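Local coordinates for protein alanine dehydrogenase/pyridine nucleotide transhydrogenase (Mycobacterium smegmatis str. MC2 155, PDB 3P2Y) that probably forms the nucleotide-binding alpha subunit of a transhydrogenase that couples hydride transfer between NADH and NADP to proton pumping across the membrane, at residues A153-Y158 with V194-A199; S166-R170 with P294-V298; L259-T264 with L283-A288; C309-G315 with I325-L329. All blocks are in the same frame, centred on the assembly; numbering follows the deposited sequence. Where two conformers were deposited one is given.

How the contacts relate
Contact 2 is the most buried of the four, whereas contact 4 has the most exposed residues; contacts 1 and 3 are mixed. Helix 148-167 serves contacts 1 and 2, both of which also touch the second subunit. Contacts 2 and 4 meet on adjacent strands 297-300 and 323-326, where V298 O lies 2.9 Å from T326 N. Contacts 3 and 4 join through E310, whose carboxylate reaches A286 N at the start of a helix. Chemistry follows place: close backbone packing and a hydrogen bond between two side-chain amides in contact 1, an arginine with polar partners in contact 2, a threonine cap in contact 3, and loop packing with one weak backbone bond in contact 4.

Contact 1: A153-Y158 with V194-A199; sequences ANVAGY and VAGLQA
G157 and A195 form the close point of a helix-helix crossing between helix 148-167 and helix 194-206; the latter carries G196, the last glycine of a GxGxxG pattern, consistent with a Rossmann-type nucleotide-binding motif. The short axes pass 7.0 Å apart at 40°, and the CA atoms of G157 and A195 are 4.0 Å from each other. The close approach falls at G157, which has no side chain. The backbones meet through three CA-H...O contacts, with A195 CA 3.2 Å from A153 O, G157 CA 3.2 Å from A195 O, and A199 CA 3.5 Å from G157 O. The one conventional hydrogen bond is between amides: Q198 NE2 donates to N154 OD1 at 2.9 Å, nearly straight at 164°. The donor comes from above the N154 carbonyl plane, while N154 OD1 stays close to the Q198 amide plane. With CG anti to the backbone N (chi1 -171°), Q198 brings CG to N154 O; the bend at chi2 then turns the amide toward N154 OD1. N154 OD1 also accepts from a water that bridges to V194 O, so two donors grip it. Beside the N154 amide, V194 CG1 rests 3.6 Å from CG. Helix 148-167 lies in the chain between the two sheets, and here it covers the helix that follows strand 186-190; Y158 leaves the crossing to bond V172 of the second subunit.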
loop_
_atom_site.group_PDB
_atom_site.type_symbol
_atom_site.label_atom_id
_atom_site.label_comp_id
_atom_site.label_asym_id
_atom_site.label_seq_id
_atom_site.Cartn_x
_atom_site.Cartn_y
_atom_site.Cartn_z
ATOM N N ALA A 153 -3.061 -13.079 -11.809
ATOM C CA ALA A 153 -4.291 -12.449 -11.295
ATOM C C ALA A 153 -4.323 -12.508 -9.768
ATOM O O ALA A 153 -4.826 -11.569 -9.125
ATOM C CB ALA A 153 -5.542 -13.151 -11.913
ATOM N N ASN A 154 -3.799 -13.590 -9.171
ATOM C CA ASN A 154 -3.679 -13.661 -7.693
ATOM C C ASN A 154 -2.839 -12.526 -7.163
ATOM O O ASN A 154 -3.209 -11.866 -6.187
ATOM C CB ASN A 154 -3.048 -14.980 -7.223
ATOM C CG ASN A 154 -4.051 -15.960 -6.721
ATOM O OD1 ASN A 154 -4.901 -15.637 -5.869
ATOM N ND2 ASN A 154 -3.944 -17.218 -7.208
ATOM N N VAL A 155 -1.695 -12.288 -7.803
ATOM C CA VAL A 155 -0.857 -11.162 -7.368
ATOM C C VAL A 155 -1.637 -9.837 -7.527
ATOM O O VAL A 155 -1.577 -8.971 -6.641
ATOM C CB VAL A 155 0.471 -11.085 -8.148
ATOM C CG1 VAL A 155 1.275 -9.808 -7.720
ATOM C CG2 VAL A 155 1.316 -12.383 -7.899
ATOM N N ALA A 156 -2.319 -9.683 -8.660
ATOM C CA ALA A 156 -2.997 -8.430 -8.960
ATOM C C ALA A 156 -4.105 -8.148 -7.946
ATOM O O ALA A 156 -4.215 -7.008 -7.479
ATOM C CB ALA A 156 -3.538 -8.418 -10.391
ATOM N N GLY A 157 -4.896 -9.181 -7.579
ATOM C CA GLY A 157 -5.987 -8.965 -6.619
ATOM C C GLY A 157 -5.453 -8.513 -5.264
ATOM O O GLY A 157 -6.024 -7.621 -4.616
ATOM N N TYR A 158 -4.361 -9.146 -4.822
ATOM C CA TYR A 158 -3.708 -8.769 -3.551
ATOM C C TYR A 158 -3.196 -7.325 -3.608
ATOM O O TYR A 158 -3.478 -6.506 -2.713
ATOM C CB TYR A 158 -2.561 -9.766 -3.299
ATOM C CG TYR A 158 -1.594 -9.401 -2.219
ATOM C CD1 TYR A 158 -1.929 -9.565 -0.882
ATOM C CD2 TYR A 158 -0.326 -8.914 -2.540
ATOM C CE1 TYR A 158 -1.023 -9.234 0.133
ATOM C CE2 TYR A 158 0.601 -8.580 -1.525
ATOM C CZ TYR A 158 0.238 -8.770 -0.193
ATOM O OH TYR A 158 1.125 -8.455 0.827
ATOM N N VAL A 194 -10.216 -15.048 -10.265
ATOM C CA VAL A 194 -9.068 -15.253 -9.383
ATOM C C VAL A 194 -8.640 -13.928 -8.704
ATOM O O VAL A 194 -8.412 -13.915 -7.482
ATOM C CB VAL A 194 -7.897 -15.881 -10.151
ATOM C CG1 VAL A 194 -6.615 -15.895 -9.255
ATOM C CG2 VAL A 194 -8.269 -17.344 -10.577
ATOM N N ALA A 195 -8.510 -12.846 -9.479
ATOM C CA ALA A 195 -8.056 -11.576 -8.876
ATOM C C ALA A 195 -9.090 -11.125 -7.827
ATOM O O ALA A 195 -8.723 -10.685 -6.712
ATOM C CB ALA A 195 -7.877 -10.496 -9.939
ATOM N N GLY A 196 -10.362 -11.190 -8.201
ATOM C CA GLY A 196 -11.433 -10.676 -7.319
ATOM C C GLY A 196 -11.500 -11.479 -6.025
ATOM O O GLY A 196 -11.756 -10.939 -4.948
ATOM N N LEU A 197 -11.288 -12.788 -6.117
ATOM C CA LEU A 197 -11.337 -13.611 -4.920
ATOM C C LEU A 197 -10.173 -13.285 -3.984
ATOM O O LEU A 197 -10.341 -13.236 -2.762
ATOM C CB LEU A 197 -11.296 -15.092 -5.288
ATOM C CG LEU A 197 -11.754 -16.056 -4.191
ATOM C CD1 LEU A 197 -13.245 -15.785 -3.802
ATOM C CD2 LEU A 197 -11.573 -17.509 -4.671
ATOM N N GLN A 198 -8.978 -13.115 -4.552
ATOM C CA GLN A 198 -7.839 -12.729 -3.743
ATOM C C GLN A 198 -8.051 -11.335 -3.158
ATOM O O GLN A 198 -7.701 -11.101 -2.005
ATOM C CB GLN A 198 -6.531 -12.773 -4.562
ATOM C CG GLN A 198 -5.267 -12.584 -3.641
ATOM C CD GLN A 198 -5.176 -13.684 -2.586
ATOM O OE1 GLN A 198 -5.392 -13.430 -1.392
ATOM N NE2 GLN A 198 -4.917 -14.904 -3.020
ATOM N N ALA A 199 -8.636 -10.421 -3.923
ATOM C CA ALA A 199 -8.983 -9.076 -3.361
ATOM C C ALA A 199 -9.940 -9.200 -2.148
ATOM O O ALA A 199 -9.733 -8.571 -1.110
ATOM C CB ALA A 199 -9.612 -8.160 -4.446
HETATM O O HOH W 1 -7.762 -16.158 -5.925
#

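Contact 2: S166-R170 with P294-V298; sequences SLSTR and PGSVV
The R170 guanidinium turns its edge to residues 294-296, with P294 O and S296 OG both near its plane; G295 CA lies obliquely to it. R170 NH1 donates to P294 O over 2.8 Å with an N-H...O angle of 155°, in the carbonyl plane, while NH2 makes a longer bond to S296 OG at 3.3 Å. The kink at chi3 (-61°) folds the end of the chain to these acceptors. NH2 also forms a salt bridge with D267, and NH1 one with E337 of the second subunit, which would probably balance the charge; S296 OG itself bonds Q293 O. Just past helix 148-167, S168 forms an ST turn: its OG accepts from R170 N at 3.1 Å, which helps set the start of the arginine. The loop crosses the lead-in to strand 297-300, an inner strand of the second sheet between 268-271 and 323-326. Here T169 OG1 packs 3.4 Å from G295 CA, a glycine with positive phi. Two waters donate to G295 O, one also donating to L167 O and the other accepting from S168 OG. On the apolar side, V297 CG2 reaches L167 CB at 3.9 Å and lies against the backbone of S168.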
loop_
_atom_site.group_PDB
_atom_site.type_symbol
_atom_site.label_atom_id
_atom_site.label_comp_id
_atom_site.label_asym_id
_atom_site.label_seq_id
_atom_site.Cartn_x
_atom_site.Cartn_y
_atom_site.Cartn_z
ATOM N N SER A 166 -4.064 2.057 0.509
ATOM C CA SER A 166 -3.039 3.114 0.549
ATOM C C SER A 166 -3.590 4.479 0.083
ATOM O O SER A 166 -3.115 5.556 0.530
ATOM C CB SER A 166 -1.848 2.718 -0.339
ATOM O OG SER A 166 -1.227 1.556 0.228
ATOM N N LEU A 167 -4.548 4.452 -0.844
ATOM C CA LEU A 167 -5.179 5.703 -1.355
ATOM C C LEU A 167 -6.347 6.219 -0.510
ATOM O O LEU A 167 -6.700 7.406 -0.571
ATOM C CB LEU A 167 -5.675 5.522 -2.794
ATOM C CG LEU A 167 -4.561 5.353 -3.829
ATOM C CD1 LEU A 167 -5.188 4.868 -5.161
ATOM C CD2 LEU A 167 -3.823 6.654 -4.053
ATOM N N SER A 168 -6.931 5.343 0.288
ATOM C CA SER A 168 -8.067 5.727 1.135
ATOM C C SER A 168 -7.674 6.854 2.107
ATOM O O SER A 168 -6.540 6.919 2.572
ATOM C CB SER A 168 -8.523 4.504 1.942
ATOM O OG SER A 168 -9.700 4.819 2.703
ATOM N N THR A 169 -8.627 7.714 2.451
ATOM C CA THR A 169 -8.345 8.740 3.463
ATOM C C THR A 169 -8.655 8.184 4.857
ATOM O O THR A 169 -8.511 8.885 5.829
ATOM C CB THR A 169 -9.200 9.982 3.226
ATOM O OG1 THR A 169 -10.570 9.584 3.225
ATOM C CG2 THR A 169 -8.819 10.612 1.882
ATOM N N ARG A 170 -9.059 6.903 4.929
ATOM C CA ARG A 170 -9.544 6.307 6.188
ATOM C C ARG A 170 -8.863 4.953 6.415
ATOM O O ARG A 170 -8.396 4.328 5.449
ATOM C CB ARG A 170 -11.056 6.066 6.071
ATOM C CG ARG A 170 -11.881 7.388 6.146
ATOM C CD ARG A 170 -13.382 7.154 6.080
ATOM N NE ARG A 170 -13.844 6.497 4.828
ATOM C CZ ARG A 170 -14.071 7.127 3.678
ATOM N NH1 ARG A 170 -13.780 8.433 3.524
ATOM N NH2 ARG A 170 -14.549 6.452 2.644
ATOM N N PRO A 294 -16.957 11.014 0.028
ATOM C CA PRO A 294 -15.616 11.563 -0.177
ATOM C C PRO A 294 -14.547 10.664 0.445
ATOM O O PRO A 294 -14.775 10.123 1.529
ATOM C CB PRO A 294 -15.665 12.901 0.585
ATOM C CG PRO A 294 -17.108 13.328 0.461
ATOM C CD PRO A 294 -17.895 12.014 0.589
ATOM N N GLY A 295 -13.404 10.535 -0.232
ATOM C CA GLY A 295 -12.281 9.725 0.269
ATOM C C GLY A 295 -12.397 8.235 -0.025
ATOM O O GLY A 295 -11.445 7.458 0.244
ATOM N N SER A 296 -13.535 7.831 -0.587
ATOM C CA SER A 296 -13.705 6.448 -1.075
ATOM C C SER A 296 -12.818 6.231 -2.295
ATOM O O SER A 296 -12.350 7.203 -2.909
ATOM C CB SER A 296 -15.172 6.164 -1.413
ATOM O OG SER A 296 -16.004 6.398 -0.276
ATOM N N VAL A 297 -12.509 4.979 -2.615
ATOM C CA VAL A 297 -11.603 4.701 -3.738
ATOM C C VAL A 297 -12.209 3.624 -4.629
ATOM O O VAL A 297 -12.739 2.630 -4.127
ATOM C CB VAL A 297 -10.221 4.147 -3.233
ATOM C CG1 VAL A 297 -9.260 3.874 -4.401
ATOM C CG2 VAL A 297 -9.534 5.127 -2.242
ATOM N N VAL A 298 -12.099 3.816 -5.945
ATOM C CA VAL A 298 -12.417 2.791 -6.922
ATOM C C VAL A 298 -11.096 2.345 -7.534
ATOM O O VAL A 298 -10.363 3.172 -8.109
ATOM C CB VAL A 298 -13.328 3.337 -8.079
ATOM C CG1 VAL A 298 -13.551 2.259 -9.202
ATOM C CG2 VAL A 298 -14.683 3.820 -7.520
HETATM O O HOH W 2 -9.122 8.545 -1.355
HETATM O O HOH W 3 -11.578 4.812 0.959
#

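Contact 3: L259-T264 with L283-A288; sequences LEDAIT and LVTAAA
The polar part of this contact centres on the hydroxyl of T285 and the carboxylate of E260. T285 OG1 donates to E260 OE1 at 2.7 Å, arriving from above the carboxylate plane, 40° out of it. T285 OG1 in turn accepts from A288 N at 3.0 Å, which makes T285 the N-cap of helix 286-290. It is thus held by one donor and one acceptor. With chi1 of T285 near 60°, OG1 sits between the backbone N and the carbonyl carbon, a placement that serves both bonds. E260 is extended, and its chain crosses T285 at about a right angle; OE2 has a weak bond from Q257 NE2.

The apolar part joins E260 and I263 to A288. A288 CB touches E260 CG at 3.7 Å and I263 CG2 at 4.0 Å, while A287 CB approaches the carboxylate. I263 CD1 reaches V284 CG2 at 3.9 Å and also packs on L283 O, which L259 CD2 meets at 3.7 Å as well. T264 CG2 lies beside A288 O.

Beyond this pairing, I263 packs on L188 and V269, and L283 and V284 on L190, so the end of helix 249-263 and the lead-in L283-V284 to helix 286-290 pack on strands 186-190 and 268-271.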
loop_
_atom_site.group_PDB
_atom_site.type_symbol
_atom_site.label_atom_id
_atom_site.label_comp_id
_atom_site.label_asym_id
_atom_site.label_seq_id
_atom_site.Cartn_x
_atom_site.Cartn_y
_atom_site.Cartn_z
ATOM N N LEU A 259 -27.445 -2.066 -8.667
ATOM C CA LEU A 259 -25.965 -2.130 -8.604
ATOM C C LEU A 259 -25.384 -0.734 -8.351
ATOM O O LEU A 259 -24.545 -0.546 -7.470
ATOM C CB LEU A 259 -25.378 -2.748 -9.877
ATOM C CG LEU A 259 -23.842 -2.860 -9.937
ATOM C CD1 LEU A 259 -23.304 -3.594 -8.679
ATOM C CD2 LEU A 259 -23.374 -3.539 -11.214
ATOM N N GLU A 260 -25.857 0.253 -9.111
ATOM C CA GLU A 260 -25.409 1.636 -8.924
ATOM C C GLU A 260 -25.598 2.091 -7.468
ATOM O O GLU A 260 -24.676 2.638 -6.862
ATOM C CB GLU A 260 -26.144 2.569 -9.915
ATOM C CG GLU A 260 -25.669 4.014 -9.895
ATOM C CD GLU A 260 -26.340 4.848 -10.980
ATOM O OE1 GLU A 260 -25.964 4.703 -12.174
ATOM O OE2 GLU A 260 -27.250 5.626 -10.618
ATOM N N ASP A 261 -26.780 1.850 -6.898
ATOM C CA ASP A 261 -27.068 2.228 -5.510
ATOM C C ASP A 261 -26.174 1.499 -4.517
ATOM O O ASP A 261 -25.696 2.089 -3.538
ATOM C CB ASP A 261 -28.525 1.915 -5.140
ATOM C CG ASP A 261 -29.530 2.792 -5.870
ATOM O OD1 ASP A 261 -29.140 3.825 -6.465
ATOM O OD2 ASP A 261 -30.733 2.433 -5.847
ATOM N N ALA A 262 -25.961 0.208 -4.760
ATOM C CA ALA A 262 -25.136 -0.566 -3.856
ATOM C C ALA A 262 -23.720 0.015 -3.808
ATOM O O ALA A 262 -23.174 0.186 -2.722
ATOM C CB ALA A 262 -25.122 -2.010 -4.241
ATOM N N ILE A 263 -23.154 0.341 -4.969
ATOM C CA ILE A 263 -21.765 0.875 -5.044
ATOM C C ILE A 263 -21.563 2.112 -4.165
ATOM O O ILE A 263 -20.511 2.275 -3.513
ATOM C CB ILE A 263 -21.345 1.152 -6.503
ATOM C CG1 ILE A 263 -21.192 -0.161 -7.289
ATOM C CG2 ILE A 263 -20.058 2.021 -6.581
ATOM C CD1 ILE A 263 -21.300 0.034 -8.806
ATOM N N THR A 264 -22.582 2.976 -4.110
ATOM C CA THR A 264 -22.444 4.233 -3.370
ATOM C C THR A 264 -22.172 4.020 -1.902
ATOM O O THR A 264 -21.670 4.929 -1.240
ATOM C CB THR A 264 -23.715 5.156 -3.514
ATOM O OG1 THR A 264 -24.839 4.581 -2.822
ATOM C CG2 THR A 264 -24.038 5.366 -4.967
ATOM N N LEU A 283 -19.203 -1.485 -15.245
ATOM C CA LEU A 283 -19.846 -1.889 -13.993
ATOM C C LEU A 283 -20.087 -0.736 -13.029
ATOM O O LEU A 283 -20.939 -0.846 -12.131
ATOM C CB LEU A 283 -19.002 -2.957 -13.286
ATOM C CG LEU A 283 -18.670 -4.251 -14.042
ATOM C CD1 LEU A 283 -17.572 -5.015 -13.294
ATOM C CD2 LEU A 283 -19.905 -5.111 -14.188
ATOM N N VAL A 284 -19.303 0.332 -13.168
ATOM C CA VAL A 284 -19.393 1.478 -12.269
ATOM C C VAL A 284 -19.644 2.699 -13.149
ATOM O O VAL A 284 -18.729 3.214 -13.802
ATOM C CB VAL A 284 -18.102 1.662 -11.433
ATOM C CG1 VAL A 284 -18.172 2.927 -10.545
ATOM C CG2 VAL A 284 -17.825 0.396 -10.558
ATOM N N THR A 285 -20.890 3.153 -13.158
ATOM C CA THR A 285 -21.257 4.351 -13.928
ATOM C C THR A 285 -20.669 5.584 -13.264
ATOM O O THR A 285 -20.287 5.559 -12.083
ATOM C CB THR A 285 -22.794 4.536 -13.950
ATOM O OG1 THR A 285 -23.263 4.677 -12.603
ATOM C CG2 THR A 285 -23.486 3.353 -14.626
ATOM N N ALA A 286 -20.641 6.690 -14.011
ATOM C CA ALA A 286 -20.270 7.973 -13.433
ATOM C C ALA A 286 -21.088 8.303 -12.174
ATOM O O ALA A 286 -20.520 8.765 -11.182
ATOM C CB ALA A 286 -20.410 9.083 -14.475
ATOM N N ALA A 287 -22.408 8.078 -12.221
ATOM C CA ALA A 287 -23.296 8.356 -11.080
ATOM C C ALA A 287 -22.966 7.513 -9.844
ATOM O O ALA A 287 -23.028 8.006 -8.710
ATOM C CB ALA A 287 -24.743 8.142 -11.470
ATOM N N ALA A 288 -22.656 6.237 -10.069
ATOM C CA ALA A 288 -22.287 5.325 -8.972
ATOM C C ALA A 288 -21.049 5.846 -8.253
ATOM O O ALA A 288 -21.058 5.977 -7.028
ATOM C CB ALA A 288 -22.033 3.910 -9.500
#

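Contact 4: C309-G315 with I325-L329; sequences CELTEPG and ITSPL. With EDO (1,2-ethanediol), chain F.
T312 CG2 and S327 CB stand 3.5 Å apart, tighter than usual for two carbons. The T312 methyl gets there because CG2 lies anti to its own backbone N (chi1 -75° for OG1), and S327 CB also touches E313 O. T312 OG1, which also lies by I325 CG2, bonds D300 OD2, so its polar end is taken by a neighbouring strand. S327 OG comes within 3.3 Å of P314 CA. The backbones have a single direct bond, weak and bent: G315 N donates to S327 O at 2.8 Å with an N-H...O angle of 129°. G315 has a positive phi, and its CA meets L329 CD1 at 3.7 Å. Further along, a water accepts from E313 N at 2.9 Å and lies 3.0 Å from I325 O, joining the two backbones through solvent. I325 was modelled in two conformers, so its packing on C309 SG and T312 is doubtful in detail. At the C309 end a type I turn runs to T312; at the G315 end a bound ethanediol, probably from the crystallisation liquor, makes a weak bond from its O1 to G315 O. The loop leads into strand 317-320, the antiparallel partner of strand 323-326. With one bent bond, one water and methyl-to-carbon contacts, segment 309-315 follows the strand end by shape and solvent bridging; regular antiparallel pairing is taken up beyond G315, with strand 317-320.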
loop_
_atom_site.group_PDB
_atom_site.type_symbol
_atom_site.label_atom_id
_atom_site.label_comp_id
_atom_site.label_asym_id
_atom_site.label_seq_id
_atom_site.Cartn_x
_atom_site.Cartn_y
_atom_site.Cartn_z
ATOM N N CYS A 309 -14.952 1.266 -14.987
ATOM C CA CYS A 309 -15.530 2.512 -14.487
ATOM C C CYS A 309 -15.502 3.547 -15.589
ATOM O O CYS A 309 -14.476 3.771 -16.221
ATOM C CB CYS A 309 -14.789 3.037 -13.241
ATOM S SG CYS A 309 -15.485 4.551 -12.533
ATOM N N GLU A 310 -16.650 4.182 -15.799
ATOM C CA GLU A 310 -16.802 5.231 -16.811
ATOM C C GLU A 310 -15.790 6.389 -16.665
ATOM O O GLU A 310 -15.380 7.001 -17.656
ATOM C CB GLU A 310 -18.255 5.740 -16.758
ATOM C CG GLU A 310 -18.624 6.906 -17.671
ATOM C CD GLU A 310 -20.119 7.275 -17.590
ATOM O OE1 GLU A 310 -20.887 6.650 -16.801
ATOM O OE2 GLU A 310 -20.516 8.211 -18.321
ATOM N N LEU A 311 -15.386 6.680 -15.434
ATOM C CA LEU A 311 -14.509 7.822 -15.181
ATOM C C LEU A 311 -13.026 7.431 -15.147
ATOM O O LEU A 311 -12.159 8.275 -14.934
ATOM C CB LEU A 311 -14.930 8.521 -13.888
ATOM C CG LEU A 311 -16.364 9.072 -13.898
ATOM C CD1 LEU A 311 -16.807 9.466 -12.498
ATOM C CD2 LEU A 311 -16.473 10.266 -14.871
ATOM N N THR A 312 -12.745 6.147 -15.353
ATOM C CA THR A 312 -11.364 5.671 -15.317
ATOM C C THR A 312 -10.476 6.311 -16.365
ATOM O O THR A 312 -10.844 6.396 -17.551
ATOM C CB THR A 312 -11.320 4.132 -15.429
ATOM O OG1 THR A 312 -11.736 3.603 -14.178
ATOM C CG2 THR A 312 -9.921 3.607 -15.785
ATOM N N GLU A 313 -9.317 6.776 -15.914
ATOM C CA GLU A 313 -8.242 7.199 -16.811
ATOM C C GLU A 313 -7.113 6.166 -16.709
ATOM O O GLU A 313 -6.384 6.141 -15.707
ATOM C CB GLU A 313 -7.773 8.604 -16.433
ATOM C CG GLU A 313 -8.883 9.654 -16.606
ATOM C CD GLU A 313 -8.463 11.058 -16.187
ATOM O OE1 GLU A 313 -7.256 11.363 -16.290
ATOM O OE2 GLU A 313 -9.353 11.854 -15.765
ATOM N N PRO A 314 -6.971 5.297 -17.736
ATOM C CA PRO A 314 -6.013 4.169 -17.690
ATOM C C PRO A 314 -4.584 4.579 -17.288
ATOM O O PRO A 314 -4.040 5.585 -17.808
ATOM C CB PRO A 314 -6.068 3.603 -19.126
ATOM C CG PRO A 314 -7.470 3.919 -19.584
ATOM C CD PRO A 314 -7.794 5.266 -18.967
ATOM N N GLY A 315 -4.019 3.877 -16.310
ATOM C CA GLY A 315 -2.665 4.151 -15.829
ATOM C C GLY A 315 -2.505 5.390 -14.949
ATOM O O GLY A 315 -1.388 5.765 -14.628
ATOM N N ILE A 325 -10.298 7.600 -8.201
ATOM C CA ILE A 325 -10.442 6.544 -9.204
ATOM C C ILE A 325 -9.054 6.194 -9.721
ATOM O O ILE A 325 -8.389 7.051 -10.319
ATOM C CB ILE A 325 -11.320 7.025 -10.380
ATOM C CG1 ILE A 325 -12.533 7.811 -9.840
ATOM C CG2 ILE A 325 -11.730 5.840 -11.260
ATOM C CD1 ILE A 325 -13.531 6.932 -9.096
ATOM N N THR A 326 -8.605 4.955 -9.506
ATOM C CA THR A 326 -7.233 4.604 -9.891
ATOM C C THR A 326 -7.237 3.428 -10.851
ATOM O O THR A 326 -8.075 2.536 -10.715
ATOM C CB THR A 326 -6.345 4.343 -8.661
ATOM O OG1 THR A 326 -4.974 4.181 -9.070
ATOM C CG2 THR A 326 -6.829 3.074 -7.857
ATOM N N SER A 327 -6.307 3.432 -11.806
ATOM C CA SER A 327 -6.310 2.419 -12.856
ATOM C C SER A 327 -4.908 1.861 -13.090
ATOM O O SER A 327 -4.239 2.193 -14.103
ATOM C CB SER A 327 -6.920 3.007 -14.162
ATOM O OG SER A 327 -6.845 2.075 -15.225
ATOM N N PRO A 328 -4.448 0.981 -12.191
ATOM C CA PRO A 328 -3.129 0.363 -12.394
ATOM C C PRO A 328 -3.136 -0.565 -13.577
ATOM O O PRO A 328 -4.091 -1.319 -13.746
ATOM C CB PRO A 328 -2.909 -0.464 -11.123
ATOM C CG PRO A 328 -4.302 -0.727 -10.581
ATOM C CD PRO A 328 -5.117 0.530 -10.951
ATOM N N LEU A 329 -2.071 -0.527 -14.372
ATOM C CA LEU A 329 -2.031 -1.359 -15.586
ATOM C C LEU A 329 -1.163 -2.609 -15.482
ATOM O O LEU A 329 -1.300 -3.529 -16.315
ATOM C CB LEU A 329 -1.602 -0.541 -16.802
ATOM C CG LEU A 329 -2.589 0.586 -17.115
ATOM C CD1 LEU A 329 -1.972 1.465 -18.205
ATOM C CD2 LEU A 329 -4.021 0.063 -17.548
HETATM C C1 EDO F . -2.467 4.205 -11.382
HETATM O O1 EDO F . -1.626 5.375 -11.257
HETATM C C2 EDO F . -2.120 3.249 -10.243
HETATM O O2 EDO F . -0.693 3.033 -10.251
HETATM O O HOH W 4 -8.213 6.412 -13.231
#